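Local coordinates for protein trichothecene 15-O-acetyltransferase TRI3 (Fusarium sporotrichioides, PDB 3FOT) that transfers an acetyl group to the 15-oxygen of trichothecene intermediates such as 15-deacetylcalonectrin during T-2 toxin biosynthesis, at residues Glu43-Arg47 / Arg48-Asp52; Thr67-Thr70 / Leu71-Lys75; Thr130-Ala134 / Leu135-Ser139; Asp190-Gly193 / Cys194-Phe197; Lys196-Gly199 / Asp200-Leu204. All blocks are in the same frame, centred on the assembly; numbering follows the deposited sequence.

Interaction 1: Glu43-Arg47 / Arg48-Asp52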
loop_
_atom_site.group_PDB
_atom_site.type_symbol
_atom_site.label_atom_id
_atom_site.label_comp_id
_atom_site.label_asym_id
_atom_site.label_seq_id
_atom_site.Cartn_x
_atom_site.Cartn_y
_atom_site.Cartn_z
ATOM N N GLU A 43 -7.189 -14.486 -10.000
ATOM C CA GLU A 43 -6.971 -14.288 -11.435
ATOM C C GLU A 43 -7.911 -13.262 -12.067
ATOM O O GLU A 43 -7.456 -12.355 -12.772
ATOM C CB GLU A 43 -6.990 -15.627 -12.180
ATOM C CG GLU A 43 -6.603 -15.465 -13.638
ATOM C CD GLU A 43 -6.451 -16.763 -14.358
ATOM O OE1 GLU A 43 -6.706 -17.842 -13.765
ATOM O OE2 GLU A 43 -6.085 -16.682 -15.532
ATOM N N GLU A 44 -9.213 -13.387 -11.804
ATOM C CA GLU A 44 -10.213 -12.496 -12.410
ATOM C C GLU A 44 -10.089 -11.014 -11.987
ATOM O O GLU A 44 -10.618 -10.130 -12.668
ATOM C CB GLU A 44 -11.647 -13.013 -12.164
ATOM C CG GLU A 44 -12.131 -13.056 -10.700
ATOM C CD GLU A 44 -11.781 -14.331 -9.932
ATOM O OE1 GLU A 44 -10.927 -15.148 -10.387
ATOM O OE2 GLU A 44 -12.346 -14.487 -8.817
ATOM N N LYS A 45 -9.430 -10.774 -10.863
ATOM C CA LYS A 45 -9.191 -9.418 -10.360
ATOM C C LYS A 45 -7.811 -8.903 -10.733
ATOM O O LYS A 45 -7.669 -7.757 -11.177
ATOM C CB LYS A 45 -9.387 -9.390 -8.852
ATOM C CG LYS A 45 -10.756 -9.859 -8.414
ATOM C CD LYS A 45 -11.035 -9.267 -7.059
ATOM C CE LYS A 45 -12.097 -10.027 -6.301
ATOM N NZ LYS A 45 -13.419 -9.848 -6.931
ATOM N N ASN A 46 -6.797 -9.744 -10.560
ATOM C CA ASN A 46 -5.433 -9.386 -10.930
ATOM C C ASN A 46 -5.297 -9.061 -12.433
ATOM O O ASN A 46 -4.587 -8.120 -12.810
ATOM C CB ASN A 46 -4.468 -10.491 -10.497
ATOM C CG ASN A 46 -3.043 -10.001 -10.395
ATOM O OD1 ASN A 46 -2.309 -10.046 -11.378
ATOM N ND2 ASN A 46 -2.647 -9.502 -9.203
ATOM N N ARG A 47 -5.968 -9.844 -13.290
ATOM C CA ARG A 47 -5.970 -9.558 -14.739
ATOM C C ARG A 47 -6.602 -8.213 -15.091
ATOM O O ARG A 47 -6.320 -7.661 -16.157
ATOM C CB ARG A 47 -6.626 -10.696 -15.540
ATOM C CG ARG A 47 -5.773 -11.936 -15.579
ATOM C CD ARG A 47 -6.365 -13.030 -16.499
ATOM N NE ARG A 47 -5.411 -14.125 -16.664
ATOM C CZ ARG A 47 -4.390 -14.134 -17.521
ATOM N NH1 ARG A 47 -4.142 -13.090 -18.310
ATOM N NH2 ARG A 47 -3.600 -15.184 -17.582
ATOM N N ARG A 48 -7.424 -7.678 -14.188
ATOM C CA ARG A 48 -8.087 -6.404 -14.405
ATOM C C ARG A 48 -7.459 -5.305 -13.552
ATOM O O ARG A 48 -8.004 -4.213 -13.461
ATOM C CB ARG A 48 -9.555 -6.514 -14.061
ATOM C CG ARG A 48 -10.381 -7.256 -15.097
ATOM C CD ARG A 48 -11.861 -7.147 -14.716
ATOM N NE ARG A 48 -12.197 -8.024 -13.592
ATOM C CZ ARG A 48 -13.181 -7.809 -12.717
ATOM N NH1 ARG A 48 -13.935 -6.711 -12.800
ATOM N NH2 ARG A 48 -13.397 -8.697 -11.750
ATOM N N ALA A 49 -6.309 -5.616 -12.947
ATOM C CA ALA A 49 -5.545 -4.653 -12.141
ATOM C C ALA A 49 -6.335 -4.105 -10.958
ATOM O O ALA A 49 -6.108 -2.965 -10.538
ATOM C CB ALA A 49 -5.053 -3.488 -13.030
ATOM N N LEU A 50 -7.243 -4.921 -10.409
ATOM C CA LEU A 50 -8.214 -4.429 -9.442
ATOM C C LEU A 50 -7.585 -3.975 -8.134
ATOM O O LEU A 50 -8.166 -3.133 -7.478
ATOM C CB LEU A 50 -9.339 -5.438 -9.168
ATOM C CG LEU A 50 -10.292 -5.766 -10.335
ATOM C CD1 LEU A 50 -11.532 -6.449 -9.774
ATOM C CD2 LEU A 50 -10.635 -4.516 -11.134
ATOM N N TYR A 51 -6.433 -4.529 -7.758
ATOM C CA TYR A 51 -5.734 -4.086 -6.524
ATOM C C TYR A 51 -4.353 -3.440 -6.765
ATOM O O TYR A 51 -3.539 -3.395 -5.844
ATOM C CB TYR A 51 -5.510 -5.254 -5.548
ATOM C CG TYR A 51 -6.758 -5.890 -4.976
ATOM C CD1 TYR A 51 -7.283 -5.454 -3.767
ATOM C CD2 TYR A 51 -7.390 -6.941 -5.632
ATOM C CE1 TYR A 51 -8.423 -6.055 -3.216
ATOM C CE2 TYR A 51 -8.519 -7.551 -5.098
ATOM C CZ TYR A 51 -9.034 -7.096 -3.893
ATOM O OH TYR A 51 -10.174 -7.671 -3.350
ATOM N N ASP A 52 -4.097 -2.957 -7.977
ATOM C CA ASP A 52 -2.761 -2.459 -8.342
ATOM C C ASP A 52 -2.361 -1.298 -7.418
ATOM O O ASP A 52 -3.214 -0.489 -7.013
ATOM C CB ASP A 52 -2.731 -1.976 -9.800
ATOM C CG ASP A 52 -2.468 -3.096 -10.810
ATOM O OD1 ASP A 52 -2.675 -4.299 -10.500
ATOM O OD2 ASP A 52 -2.046 -2.775 -11.948
HETATM O O HOH W 1 -2.330 -6.508 -12.164
#

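Interaction 2: Thr67-Thr70 / Leu71-Lys75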
loop_
_atom_site.group_PDB
_atom_site.type_symbol
_atom_site.label_atom_id
_atom_site.label_comp_id
_atom_site.label_asym_id
_atom_site.label_seq_id
_atom_site.Cartn_x
_atom_site.Cartn_y
_atom_site.Cartn_z
ATOM N N THR A 67 24.595 20.557 -13.013
ATOM C CA THR A 67 24.027 19.221 -13.220
ATOM C C THR A 67 22.953 19.297 -14.294
ATOM O O THR A 67 21.932 19.970 -14.098
ATOM C CB THR A 67 23.371 18.699 -11.926
ATOM O OG1 THR A 67 24.384 18.431 -10.963
ATOM C CG2 THR A 67 22.577 17.412 -12.190
ATOM N N LEU A 68 23.160 18.589 -15.407
ATOM C CA LEU A 68 22.206 18.611 -16.503
ATOM C C LEU A 68 21.293 17.387 -16.477
ATOM O O LEU A 68 21.745 16.265 -16.730
ATOM C CB LEU A 68 22.969 18.649 -17.831
ATOM C CG LEU A 68 22.214 18.666 -19.148
ATOM C CD1 LEU A 68 21.117 19.702 -19.146
ATOM C CD2 LEU A 68 23.251 18.967 -20.231
ATOM N N LEU A 69 20.012 17.614 -16.217
ATOM C CA LEU A 69 19.037 16.539 -16.211
ATOM C C LEU A 69 18.124 16.638 -17.408
ATOM O O LEU A 69 17.690 17.737 -17.782
ATOM C CB LEU A 69 18.198 16.614 -14.938
ATOM C CG LEU A 69 18.966 16.490 -13.615
ATOM C CD1 LEU A 69 17.964 16.658 -12.456
ATOM C CD2 LEU A 69 19.719 15.154 -13.541
ATOM N N THR A 70 17.836 15.495 -18.024
ATOM C CA THR A 70 16.797 15.437 -19.050
ATOM C C THR A 70 15.936 14.214 -18.780
ATOM O O THR A 70 16.333 13.345 -18.032
ATOM C CB THR A 70 17.344 15.321 -20.493
ATOM O OG1 THR A 70 17.983 14.042 -20.669
ATOM C CG2 THR A 70 18.331 16.472 -20.817
ATOM N N LEU A 71 14.764 14.131 -19.404
ATOM C CA LEU A 71 13.977 12.894 -19.233
ATOM C C LEU A 71 14.735 11.691 -19.777
ATOM O O LEU A 71 14.754 10.618 -19.150
ATOM C CB LEU A 71 12.582 13.020 -19.863
ATOM C CG LEU A 71 11.654 14.028 -19.181
ATOM C CD1 LEU A 71 10.465 14.304 -20.131
ATOM C CD2 LEU A 71 11.150 13.496 -17.875
ATOM N N GLN A 72 15.395 11.866 -20.928
ATOM C CA GLN A 72 16.212 10.795 -21.497
ATOM C C GLN A 72 17.352 10.306 -20.549
ATOM O O GLN A 72 17.510 9.096 -20.311
ATOM C CB GLN A 72 16.726 11.210 -22.894
ATOM C CG GLN A 72 17.717 10.213 -23.531
ATOM C CD GLN A 72 17.982 10.466 -25.040
ATOM O OE1 GLN A 72 17.051 10.549 -25.841
ATOM N NE2 GLN A 72 19.238 10.524 -25.415
ATOM N N ASN A 73 18.115 11.226 -19.952
ATOM C CA ASN A 73 19.177 10.771 -19.069
ATOM C C ASN A 73 18.678 10.302 -17.695
ATOM O O ASN A 73 19.288 9.415 -17.094
ATOM C CB ASN A 73 20.441 11.684 -19.057
ATOM C CG ASN A 73 20.253 12.989 -18.297
ATOM O OD1 ASN A 73 19.338 13.155 -17.507
ATOM N ND2 ASN A 73 21.177 13.938 -18.535
ATOM N N LEU A 74 17.511 10.806 -17.259
ATOM C CA LEU A 74 16.893 10.280 -16.030
ATOM C C LEU A 74 16.447 8.835 -16.224
ATOM O O LEU A 74 16.649 7.977 -15.350
ATOM C CB LEU A 74 15.728 11.163 -15.555
ATOM C CG LEU A 74 16.171 12.474 -14.879
ATOM C CD1 LEU A 74 14.994 13.466 -14.742
ATOM C CD2 LEU A 74 16.807 12.176 -13.505
ATOM N N LYS A 75 15.871 8.554 -17.392
ATOM C CA LYS A 75 15.462 7.202 -17.726
ATOM C C LYS A 75 16.707 6.329 -17.714
ATOM O O LYS A 75 16.699 5.229 -17.145
ATOM C CB LYS A 75 14.782 7.173 -19.092
ATOM C CG LYS A 75 14.536 5.754 -19.644
ATOM C CD LYS A 75 13.445 5.776 -20.723
ATOM C CE LYS A 75 13.600 4.621 -21.695
ATOM N NZ LYS A 75 13.403 3.268 -21.109
#

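Interaction 3: Thr130-Ala134 / Leu135-Ser139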
loop_
_atom_site.group_PDB
_atom_site.type_symbol
_atom_site.label_atom_id
_atom_site.label_comp_id
_atom_site.label_asym_id
_atom_site.label_seq_id
_atom_site.Cartn_x
_atom_site.Cartn_y
_atom_site.Cartn_z
ATOM N N THR A 130 5.395 16.326 -20.674
ATOM C CA THR A 130 3.988 16.599 -20.446
ATOM C C THR A 130 3.792 17.479 -19.213
ATOM O O THR A 130 4.607 17.454 -18.308
ATOM C CB THR A 130 3.168 15.270 -20.241
ATOM O OG1 THR A 130 1.770 15.575 -20.080
ATOM C CG2 THR A 130 3.681 14.489 -19.007
ATOM N N ALA A 131 2.693 18.226 -19.176
ATOM C CA ALA A 131 2.301 18.960 -17.977
ATOM C C ALA A 131 1.447 18.140 -16.998
ATOM O O ALA A 131 1.183 18.602 -15.903
ATOM C CB ALA A 131 1.577 20.275 -18.357
ATOM N N LYS A 132 1.013 16.941 -17.395
ATOM C CA LYS A 132 0.208 16.092 -16.509
ATOM C C LYS A 132 0.993 15.682 -15.264
ATOM O O LYS A 132 2.218 15.439 -15.326
ATOM C CB LYS A 132 -0.405 14.879 -17.238
ATOM C CG LYS A 132 0.497 13.682 -17.461
ATOM C CD LYS A 132 -0.151 12.571 -18.349
ATOM C CE LYS A 132 -0.158 12.964 -19.830
ATOM N NZ LYS A 132 -0.165 11.795 -20.758
ATOM N N SER A 133 0.283 15.632 -14.139
ATOM C CA SER A 133 0.847 15.129 -12.884
ATOM C C SER A 133 0.894 13.593 -12.891
ATOM O O SER A 133 0.281 12.953 -13.742
ATOM C CB SER A 133 -0.009 15.581 -11.700
ATOM O OG SER A 133 -1.241 14.884 -11.673
ATOM N N ALA A 134 1.597 13.015 -11.915
ATOM C CA ALA A 134 1.599 11.560 -11.749
ATOM C C ALA A 134 0.171 11.006 -11.551
ATOM O O ALA A 134 -0.187 9.973 -12.135
ATOM C CB ALA A 134 2.539 11.149 -10.585
ATOM N N LEU A 135 -0.639 11.670 -10.721
ATOM C CA LEU A 135 -2.022 11.207 -10.519
ATOM C C LEU A 135 -2.911 11.404 -11.740
ATOM O O LEU A 135 -3.842 10.641 -11.935
ATOM C CB LEU A 135 -2.667 11.806 -9.261
ATOM C CG LEU A 135 -2.035 11.256 -7.963
ATOM C CD1 LEU A 135 -2.627 11.927 -6.735
ATOM C CD2 LEU A 135 -2.129 9.739 -7.833
ATOM N N ASP A 136 -2.628 12.424 -12.554
ATOM C CA ASP A 136 -3.329 12.600 -13.845
ATOM C C ASP A 136 -3.083 11.379 -14.712
ATOM O O ASP A 136 -3.990 10.850 -15.338
ATOM C CB ASP A 136 -2.810 13.825 -14.612
ATOM C CG ASP A 136 -3.287 15.145 -14.040
ATOM O OD1 ASP A 136 -4.252 15.169 -13.257
ATOM O OD2 ASP A 136 -2.659 16.173 -14.374
ATOM N N LEU A 137 -1.839 10.926 -14.729
ATOM C CA LEU A 137 -1.472 9.746 -15.505
ATOM C C LEU A 137 -2.116 8.466 -14.960
ATOM O O LEU A 137 -2.553 7.601 -15.729
ATOM C CB LEU A 137 0.044 9.608 -15.543
ATOM C CG LEU A 137 0.577 8.418 -16.332
ATOM C CD1 LEU A 137 0.084 8.441 -17.785
ATOM C CD2 LEU A 137 2.127 8.411 -16.228
ATOM N N TRP A 138 -2.207 8.349 -13.644
ATOM C CA TRP A 138 -2.935 7.221 -13.058
ATOM C C TRP A 138 -4.354 7.176 -13.641
ATOM O O TRP A 138 -4.830 6.127 -14.110
ATOM C CB TRP A 138 -2.963 7.385 -11.529
ATOM C CG TRP A 138 -3.880 6.398 -10.839
ATOM C CD1 TRP A 138 -3.790 5.059 -10.879
ATOM C CD2 TRP A 138 -5.018 6.708 -10.036
ATOM N NE1 TRP A 138 -4.817 4.485 -10.141
ATOM C CE2 TRP A 138 -5.588 5.484 -9.622
ATOM C CE3 TRP A 138 -5.614 7.903 -9.625
ATOM C CZ2 TRP A 138 -6.705 5.413 -8.794
ATOM C CZ3 TRP A 138 -6.737 7.840 -8.801
ATOM C CH2 TRP A 138 -7.272 6.602 -8.394
ATOM N N SER A 139 -5.027 8.326 -13.597
ATOM C CA SER A 139 -6.391 8.446 -14.116
ATOM C C SER A 139 -6.448 7.972 -15.568
ATOM O O SER A 139 -7.334 7.203 -15.957
ATOM C CB SER A 139 -6.874 9.899 -14.011
ATOM O OG SER A 139 -7.076 10.254 -12.644
#

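Interaction 4: Asp190-Gly193 / Cys194-Phe197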
loop_
_atom_site.group_PDB
_atom_site.type_symbol
_atom_site.label_atom_id
_atom_site.label_comp_id
_atom_site.label_asym_id
_atom_site.label_seq_id
_atom_site.Cartn_x
_atom_site.Cartn_y
_atom_site.Cartn_z
ATOM N N ASP A 190 3.622 -5.672 -0.303
ATOM C CA ASP A 190 2.590 -4.864 0.345
ATOM C C ASP A 190 3.000 -3.395 0.243
ATOM O O ASP A 190 4.042 -3.080 -0.344
ATOM C CB ASP A 190 2.300 -5.307 1.786
ATOM C CG ASP A 190 3.517 -5.345 2.658
ATOM O OD1 ASP A 190 4.539 -4.729 2.312
ATOM O OD2 ASP A 190 3.420 -5.964 3.745
ATOM N N GLY A 191 2.195 -2.490 0.779
ATOM C CA GLY A 191 2.559 -1.064 0.729
ATOM C C GLY A 191 3.911 -0.728 1.297
ATOM O O GLY A 191 4.593 0.165 0.798
ATOM N N ILE A 192 4.315 -1.452 2.347
ATOM C CA ILE A 192 5.617 -1.254 2.979
ATOM C C ILE A 192 6.742 -1.663 2.038
ATOM O O ILE A 192 7.698 -0.910 1.838
ATOM C CB ILE A 192 5.679 -2.035 4.304
ATOM C CG1 ILE A 192 4.631 -1.418 5.242
ATOM C CG2 ILE A 192 7.138 -2.076 4.874
ATOM C CD1 ILE A 192 4.645 -1.893 6.607
ATOM N N GLY A 193 6.617 -2.849 1.462
ATOM C CA GLY A 193 7.667 -3.370 0.619
ATOM C C GLY A 193 7.839 -2.495 -0.618
ATOM O O GLY A 193 8.969 -2.245 -1.075
ATOM N N CYS A 194 6.720 -2.022 -1.162
ATOM C CA CYS A 194 6.759 -1.231 -2.389
ATOM C C CYS A 194 7.391 0.132 -2.084
ATOM O O CYS A 194 8.262 0.599 -2.822
ATOM C CB CYS A 194 5.350 -1.059 -2.983
ATOM S SG CYS A 194 5.417 -0.555 -4.705
ATOM N N ARG A 195 6.994 0.772 -0.993
ATOM C CA ARG A 195 7.654 2.043 -0.625
ATOM C C ARG A 195 9.136 1.873 -0.291
ATOM O O ARG A 195 9.949 2.735 -0.646
ATOM C CB ARG A 195 6.924 2.724 0.524
ATOM C CG ARG A 195 5.582 3.248 0.042
ATOM C CD ARG A 195 4.801 3.853 1.174
ATOM N NE ARG A 195 4.224 2.832 2.035
ATOM C CZ ARG A 195 3.773 3.067 3.258
ATOM N NH1 ARG A 195 3.870 4.292 3.776
ATOM N NH2 ARG A 195 3.274 2.065 3.985
ATOM N N LYS A 196 9.493 0.786 0.395
ATOM C CA LYS A 196 10.910 0.508 0.671
ATOM C C LYS A 196 11.667 0.428 -0.666
ATOM O O LYS A 196 12.762 0.941 -0.812
ATOM C CB LYS A 196 11.087 -0.807 1.438
ATOM C CG LYS A 196 10.731 -0.678 2.943
ATOM C CD LYS A 196 10.666 -2.034 3.672
ATOM C CE LYS A 196 12.035 -2.723 3.777
ATOM N NZ LYS A 196 13.031 -2.003 4.649
ATOM N N PHE A 197 11.055 -0.210 -1.647
ATOM C CA PHE A 197 11.716 -0.372 -2.937
ATOM C C PHE A 197 11.873 0.975 -3.677
ATOM O O PHE A 197 12.913 1.227 -4.292
ATOM C CB PHE A 197 10.960 -1.397 -3.796
ATOM C CG PHE A 197 11.713 -1.785 -5.032
ATOM C CD1 PHE A 197 12.692 -2.781 -4.989
ATOM C CD2 PHE A 197 11.446 -1.141 -6.241
ATOM C CE1 PHE A 197 13.415 -3.134 -6.148
ATOM C CE2 PHE A 197 12.115 -1.498 -7.398
ATOM C CZ PHE A 197 13.105 -2.501 -7.361
#

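Interaction 5: Lys196-Gly199 / Asp200-Leu204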
loop_
_atom_site.group_PDB
_atom_site.type_symbol
_atom_site.label_atom_id
_atom_site.label_comp_id
_atom_site.label_asym_id
_atom_site.label_seq_id
_atom_site.Cartn_x
_atom_site.Cartn_y
_atom_site.Cartn_z
ATOM N N LYS A 196 9.493 0.786 0.395
ATOM C CA LYS A 196 10.910 0.508 0.671
ATOM C C LYS A 196 11.667 0.428 -0.666
ATOM O O LYS A 196 12.762 0.941 -0.812
ATOM C CB LYS A 196 11.087 -0.807 1.438
ATOM C CG LYS A 196 10.731 -0.678 2.943
ATOM C CD LYS A 196 10.666 -2.034 3.672
ATOM C CE LYS A 196 12.035 -2.723 3.777
ATOM N NZ LYS A 196 13.031 -2.003 4.649
ATOM N N PHE A 197 11.055 -0.210 -1.647
ATOM C CA PHE A 197 11.716 -0.372 -2.937
ATOM C C PHE A 197 11.873 0.975 -3.677
ATOM O O PHE A 197 12.913 1.227 -4.292
ATOM C CB PHE A 197 10.960 -1.397 -3.796
ATOM C CG PHE A 197 11.713 -1.785 -5.032
ATOM C CD1 PHE A 197 12.692 -2.781 -4.989
ATOM C CD2 PHE A 197 11.446 -1.141 -6.241
ATOM C CE1 PHE A 197 13.415 -3.134 -6.148
ATOM C CE2 PHE A 197 12.115 -1.498 -7.398
ATOM C CZ PHE A 197 13.105 -2.501 -7.361
ATOM N N VAL A 198 10.872 1.844 -3.589
ATOM C CA VAL A 198 10.992 3.223 -4.126
ATOM C C VAL A 198 12.206 3.910 -3.444
ATOM O O VAL A 198 13.048 4.523 -4.110
ATOM C CB VAL A 198 9.702 4.018 -3.894
ATOM C CG1 VAL A 198 9.893 5.503 -4.212
ATOM C CG2 VAL A 198 8.566 3.425 -4.768
ATOM N N GLY A 199 12.288 3.774 -2.123
ATOM C CA GLY A 199 13.421 4.343 -1.360
ATOM C C GLY A 199 14.757 3.832 -1.873
ATOM O O GLY A 199 15.746 4.600 -2.013
ATOM N N ASP A 200 14.806 2.530 -2.125
ATOM C CA ASP A 200 16.023 1.883 -2.654
ATOM C C ASP A 200 16.417 2.470 -4.002
ATOM O O ASP A 200 17.578 2.755 -4.237
ATOM C CB ASP A 200 15.805 0.367 -2.801
ATOM C CG ASP A 200 15.640 -0.339 -1.452
ATOM O OD1 ASP A 200 16.129 0.175 -0.424
ATOM O OD2 ASP A 200 14.997 -1.397 -1.417
ATOM N N LEU A 201 15.442 2.622 -4.911
ATOM C CA LEU A 201 15.706 3.253 -6.209
ATOM C C LEU A 201 16.252 4.667 -6.047
ATOM O O LEU A 201 17.177 5.058 -6.762
ATOM C CB LEU A 201 14.430 3.286 -7.073
ATOM C CG LEU A 201 13.957 1.917 -7.587
ATOM C CD1 LEU A 201 12.601 2.089 -8.286
ATOM C CD2 LEU A 201 15.013 1.306 -8.559
ATOM N N PHE A 202 15.685 5.438 -5.123
ATOM C CA PHE A 202 16.164 6.821 -4.898
ATOM C C PHE A 202 17.589 6.846 -4.345
ATOM O O PHE A 202 18.378 7.744 -4.696
ATOM C CB PHE A 202 15.201 7.629 -4.004
ATOM C CG PHE A 202 13.903 8.013 -4.677
ATOM C CD1 PHE A 202 13.652 7.721 -6.035
ATOM C CD2 PHE A 202 12.932 8.715 -3.958
ATOM C CE1 PHE A 202 12.440 8.113 -6.653
ATOM C CE2 PHE A 202 11.717 9.096 -4.575
ATOM C CZ PHE A 202 11.487 8.806 -5.918
ATOM N N ARG A 203 17.932 5.864 -3.517
ATOM C CA ARG A 203 19.323 5.701 -3.082
ATOM C C ARG A 203 20.229 5.303 -4.262
ATOM O O ARG A 203 21.219 5.968 -4.555
ATOM C CB ARG A 203 19.403 4.645 -1.986
ATOM C CG ARG A 203 20.818 4.077 -1.791
ATOM C CD ARG A 203 20.795 3.105 -0.617
ATOM N NE ARG A 203 19.788 2.024 -0.682
ATOM C CZ ARG A 203 19.986 0.816 -1.210
ATOM N NH1 ARG A 203 19.012 -0.088 -1.168
ATOM N NH2 ARG A 203 21.166 0.486 -1.765
ATOM N N LEU A 204 19.856 4.236 -4.945
ATOM C CA LEU A 204 20.684 3.620 -6.002
ATOM C C LEU A 204 20.907 4.541 -7.184
ATOM O O LEU A 204 22.009 4.580 -7.750
ATOM C CB LEU A 204 20.087 2.285 -6.441
ATOM C CG LEU A 204 20.149 1.181 -5.375
ATOM C CD1 LEU A 204 19.179 0.065 -5.709
ATOM C CD2 LEU A 204 21.614 0.651 -5.223
#

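Interaction 1: Glu43-Arg47 / Arg48-Asp52
K45 O accepts the backbone N of L50 at 3.0 Å as the chain turns out of helix 43-46 through a type I turn from N46 to A49, with A49 at positive phi (60°) and its N bonded to N46 O at 3.0 Å. The N of R48 reaches K45 O from the opposite face of its carbonyl plane, so two NH groups grip it. R48 also holds the preceding turn: its chain bends at chi3 (-75°) and brings NE to E44 O at 2.8 Å, almost along the C=O axis and within the guanidinium plane. L50 CD1 lies over a face of that guanidinium, near its rim. The same methyl meets K45 CG at 3.8 Å, the two side chains crossing at about a right angle. Further along the lysine, CD touches the edge of the Y51 ring, 3.6 Å from CE2. A water donates to both N46 O and D52 OD1. E44 OE2 bonds to H422 ND1, and Y51 O accepts from H186 ND1. The exit is a Schellman motif with A49 as C-prime residue, leading into strand 53-61 and placing the Y51 side chain about 10 Å from that of H414, which binds 15-deacetylcalonectrin.

Interaction 2: Thr67-Thr70 / Leu71-Lys75
N73 folds its amide back over the start of the helix to meet T70, and the two residues each bind the other's backbone. With CG between its own backbone N and carbonyl carbon (chi1 74°), the amide brings OD1 to T70 N at 2.8 Å. That N-H points almost straight at the oxygen (174°), although the donor stands above the amide's carbonyl plane. The other end of the group, ND2, donates to L68 O at 3.0 Å, which fixes the flip of the amide and its rotation. In return T70 OG1 (chi1 67°) accepts N73 N at 2.9 Å. L74 N donates to T70 O, and the leucine's CB and CG lie against the same oxygen. Beside the cap, CD2 of L69 and CD2 of L74 meet at 4.2 Å, their side chains set at a slant to each other. L71 packs on V127 and P129 of strand 125-129. Reciprocal bonds between N-cap T70 and N73 make a capping box, here opening helix 71-88.

Interaction 3: Thr130-Ala134 / Leu135-Ser139
S133 and D136 face each other because S133 holds OG between its backbone N and carbonyl carbon (chi1 72°), while D136 carries CG beside its backbone N (chi1 -75°). OG thus accepts D136 N at 3.0 Å, and D136 OD2 returns to S133 N, also at 3.0 Å. The latter bond is nearly straight at 167°, but it meets the carboxylate from above its plane. These crossed bonds are a capping box with S133 as N-cap of helix 134-147, and the aspartate's negative charge at this end would probably suit the helix dipole. Just upstream, T130 OG1 accepts K132 N in an ST turn that shapes the approach to the cap. K132 lays its CB against D136 CB at 3.7 Å; farther out, CD rests on L137 CB at 4.1 Å. The lysine's NZ goes on to a hydrogen bond with Q128 and a salt bridge with E140. A134 and L137 turn onto L181 of strand 177-184, and W138 gives its NE1 to N470 OD1 and meets the Y54 ring edge-to-face.

Interaction 4: Asp190-Gly193 / Cys194-Phe197
G191 and R195 meet in a buried first-turn contact at the N-terminal end of helix 191-205, beside strand 53-61. Two donors of R195 grip G191 O from opposite faces of its carbonyl plane: the backbone N at 3.1 Å and the side-chain NE at 3.0 Å. The bend at chi3 (-76°) curls the arginine back over the turn and puts that oxygen close to the guanidinium plane. NH1 reaches D439 O and F467 makes a cation-pi contact, which fixes the guanidinium's rotation. I192 and K196 run side by side in the same direction, with CG2 of the isoleucine 3.7 Å from CD of the lysine. C194 N donates to D190 O at 3.0 Å, while the N-cap side chain of D190 takes G193 N on OD1 at 2.9 Å. OD2 of D190 is held by a salt bridge to R342 and by C357 N and Q358 NE2. D190 and G191 end the HxxxDG signature of BAHD acyltransferases, whose aspartate typically pairs with an arginine, as here.

Interaction 5: Lys196-Gly199 / Asp200-Leu204
R203 N donates to G199 O at 2.9 Å, one of four successive i to i+4 backbone bonds that run from K196 to R203. The side chain of R203 turns back along the helix: bent at chi3 (54°), it brings NH1 to D200 OD1 in a salt bridge of 3.0 Å. D200 OD1 lies in the guanidinium plane, whereas NH1 comes to it from above the carboxylate plane. The same nitrogen also pairs with E88, so one cationic group serves two acids. D200 OD2 is bonded to Y354 OH. On the apolar side, V198 and F202 lie side by side and point the same way. CG1 of the valine stands over one face of the phenylalanine, 4.2 Å from the centroid of the F202 ring and 17° off its normal, a CH-pi contact. One residue earlier, L201 CD1 meets F197 CE2 at 3.7 Å, the methyl approaching the ring obliquely. Helix 191-205 packs on both a helix and a sheet: F197, L201 and L204 rest on A85 of helix 71-88, whereas V198 and F202 pack on strands 53-61 and 177-184, touching I55 and T57 of the first and F182 and I180 of the second.

How the interactions relate
From the N terminus, interaction 1 ends helix 43-46 and leads into strand 53-61; interaction 2 then starts helix 71-88 and interaction 3 starts helix 134-147. Each is a local turn closing no long loop, and none crosses another. Interactions 4 and 5 share K196 and F197 and follow one another along helix 191-205, their centres about 10 Å apart. Side chains link the distant pieces. N470 bonds to A49 of interaction 1 and W138 of interaction 3. The helix begun in interaction 2 later presents A85 and E88 to interaction 5. Strand 53-61 touches interactions 3, 4 and 5, joining helices 134-147 and 191-205 to the six-stranded mixed sheet.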